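Local coordinates for putative flagellar motor switch protein FliN (Thermotoga maritima, PDB 1O6A) that probably forms part of the flagellar motor's switch complex in the C-ring, which sets the direction of rotation, at residues E54-L59 with F77-T82. Sequence-based numbering, arbitrary orientation. Where two conformers were deposited one is given.
Sequences EPVDIL and FGVRIT
V79 meets V56 and I58 through its two methyl groups, and no hydrogen bond joins E54-L59 to F77-T82. V79 and I81 were modelled in two conformers; their contacts here are those of one. From CB the V79 side chain splits. Its chi1 of 67° puts CG1 between the backbone N and the carbonyl carbon and leaves CG2 anti to the N. The V79 and V56 side chains run past each other in opposite directions, with V79 CG2 3.6 Å from V56 CG2. V79 CG2 also lies 4.0 Å from I58 CD1. V79 and I58 meet tip to tip. Here V79 CG1 is 4.0 Å from I58 CD1 and 4.2 Å from I58 CG1. I58 CD1 also lies 4.1 Å from I81 CG1. These four aliphatic residues are buried. At one end P55 CB rests 4.0 Å from T82 OG1, which makes a weak hydrogen bond to R67 O. Strands 56-59 and 77-81 cross at -91° and do not pair; I58 and V79 point toward the opposing strand, within one bent sheet. Strand 63-73 links them: V56 and I58 bond to its backbone, while V56 also packs on V25 of strand 20-33. G78, V79 and R80 pair antiparallel with a strand of the second subunit, which carries the sheet across the dimer interface.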
loop_
_atom_site.group_PDB
_atom_site.type_symbol
_atom_site.label_atom_id
_atom_site.label_comp_id
_atom_site.label_asym_id
_atom_site.label_seq_id
_atom_site.Cartn_x
_atom_site.Cartn_y
_atom_site.Cartn_z
ATOM N N GLU A 54 3.406 3.711 -14.501
ATOM C CA GLU A 54 3.084 2.406 -13.913
ATOM C C GLU A 54 1.859 2.453 -13.039
ATOM O O GLU A 54 1.548 3.498 -12.457
ATOM C CB GLU A 54 4.222 1.881 -13.093
ATOM C CG GLU A 54 5.479 1.580 -13.881
ATOM C CD GLU A 54 6.438 0.759 -13.046
ATOM O OE1 GLU A 54 7.042 1.356 -12.124
ATOM O OE2 GLU A 54 6.587 -0.463 -13.293
ATOM N N PRO A 55 1.153 1.326 -12.935
ATOM C CA PRO A 55 -0.026 1.237 -12.078
ATOM C C PRO A 55 0.353 1.030 -10.601
ATOM O O PRO A 55 1.517 0.726 -10.312
ATOM C CB PRO A 55 -0.725 -0.025 -12.615
ATOM C CG PRO A 55 0.424 -0.904 -13.061
ATOM C CD PRO A 55 1.407 0.063 -13.651
ATOM N N VAL A 56 -0.593 1.233 -9.698
ATOM C CA VAL A 56 -0.372 0.982 -8.272
ATOM C C VAL A 56 -0.551 -0.498 -8.015
ATOM O O VAL A 56 -1.190 -1.209 -8.814
ATOM C CB VAL A 56 -1.315 1.789 -7.354
ATOM C CG1 VAL A 56 -1.050 3.270 -7.561
ATOM C CG2 VAL A 56 -2.757 1.432 -7.547
ATOM N N ASP A 57 0.048 -0.970 -6.951
ATOM C CA ASP A 57 -0.019 -2.385 -6.623
ATOM C C ASP A 57 -1.147 -2.724 -5.650
ATOM O O ASP A 57 -1.400 -1.982 -4.704
ATOM C CB ASP A 57 1.288 -2.833 -5.999
ATOM C CG ASP A 57 2.475 -2.500 -6.896
ATOM O OD1 ASP A 57 2.432 -2.939 -8.067
ATOM O OD2 ASP A 57 3.385 -1.705 -6.570
ATOM N N ILE A 58 -1.756 -3.895 -5.849
ATOM C CA ILE A 58 -2.875 -4.316 -5.020
ATOM C C ILE A 58 -2.528 -5.648 -4.414
ATOM O O ILE A 58 -2.311 -6.603 -5.143
ATOM C CB ILE A 58 -4.143 -4.478 -5.878
ATOM C CG1 ILE A 58 -4.486 -3.159 -6.579
ATOM C CG2 ILE A 58 -5.305 -4.968 -5.033
ATOM C CD1 ILE A 58 -5.369 -3.356 -7.755
ATOM N N LEU A 59 -2.386 -5.668 -3.091
ATOM C CA LEU A 59 -1.953 -6.857 -2.356
ATOM C C LEU A 59 -3.115 -7.381 -1.518
ATOM O O LEU A 59 -3.879 -6.601 -0.937
ATOM C CB LEU A 59 -0.780 -6.531 -1.444
ATOM C CG LEU A 59 0.508 -6.188 -2.207
ATOM C CD1 LEU A 59 0.522 -4.728 -2.622
ATOM C CD2 LEU A 59 1.718 -6.554 -1.383
ATOM N N PHE A 77 -10.699 7.448 -1.823
ATOM C CA PHE A 77 -9.897 6.827 -2.846
ATOM C C PHE A 77 -10.371 5.409 -3.172
ATOM O O PHE A 77 -10.785 4.642 -2.314
ATOM C CB PHE A 77 -8.431 6.793 -2.462
ATOM C CG PHE A 77 -7.779 8.133 -2.557
ATOM C CD1 PHE A 77 -7.824 8.856 -3.762
ATOM C CD2 PHE A 77 -7.204 8.705 -1.438
ATOM C CE1 PHE A 77 -7.247 10.138 -3.843
ATOM C CE2 PHE A 77 -6.620 9.939 -1.501
ATOM C CZ PHE A 77 -6.650 10.669 -2.700
ATOM N N GLY A 78 -10.212 5.046 -4.427
ATOM C CA GLY A 78 -10.334 3.660 -4.829
ATOM C C GLY A 78 -9.320 3.314 -5.911
ATOM O O GLY A 78 -8.528 4.177 -6.326
ATOM N N VAL A 79 -9.379 2.057 -6.381
ATOM C CA VAL A 79 -8.528 1.598 -7.471
ATOM C C VAL A 79 -9.398 0.815 -8.472
ATOM O O VAL A 79 -10.281 0.037 -8.076
ATOM C CB VAL A 79 -7.277 0.820 -6.889
ATOM C CG1 VAL A 79 -7.675 -0.495 -6.202
ATOM C CG2 VAL A 79 -6.213 0.581 -7.951
ATOM N N ARG A 80 -9.190 1.062 -9.763
ATOM C CA ARG A 80 -9.800 0.287 -10.820
ATOM C C ARG A 80 -8.736 -0.689 -11.277
ATOM O O ARG A 80 -7.608 -0.280 -11.612
ATOM C CB ARG A 80 -10.199 1.188 -11.974
ATOM C CG ARG A 80 -10.872 0.422 -13.126
ATOM C CD ARG A 80 -11.089 1.299 -14.298
ATOM N NE ARG A 80 -12.079 2.322 -13.981
ATOM C CZ ARG A 80 -11.859 3.620 -14.013
ATOM N NH1 ARG A 80 -10.684 4.118 -14.361
ATOM N NH2 ARG A 80 -12.844 4.445 -13.711
ATOM N N ILE A 81 -9.073 -1.970 -11.273
ATOM C CA ILE A 81 -8.125 -3.016 -11.655
ATOM C C ILE A 81 -7.800 -2.905 -13.158
ATOM O O ILE A 81 -8.704 -2.914 -14.008
ATOM C CB ILE A 81 -8.706 -4.407 -11.291
ATOM C CG1 ILE A 81 -8.657 -4.595 -9.770
ATOM C CG2 ILE A 81 -7.975 -5.538 -12.006
ATOM C CD1 ILE A 81 -9.476 -5.753 -9.264
ATOM N N THR A 82 -6.512 -2.832 -13.465
ATOM C CA THR A 82 -6.011 -2.822 -14.837
ATOM C C THR A 82 -5.238 -4.094 -15.199
ATOM O O THR A 82 -5.044 -4.373 -16.359
ATOM C CB THR A 82 -5.146 -1.622 -15.104
ATOM O OG1 THR A 82 -4.005 -1.592 -14.220
ATOM C CG2 THR A 82 -5.917 -0.307 -14.855
#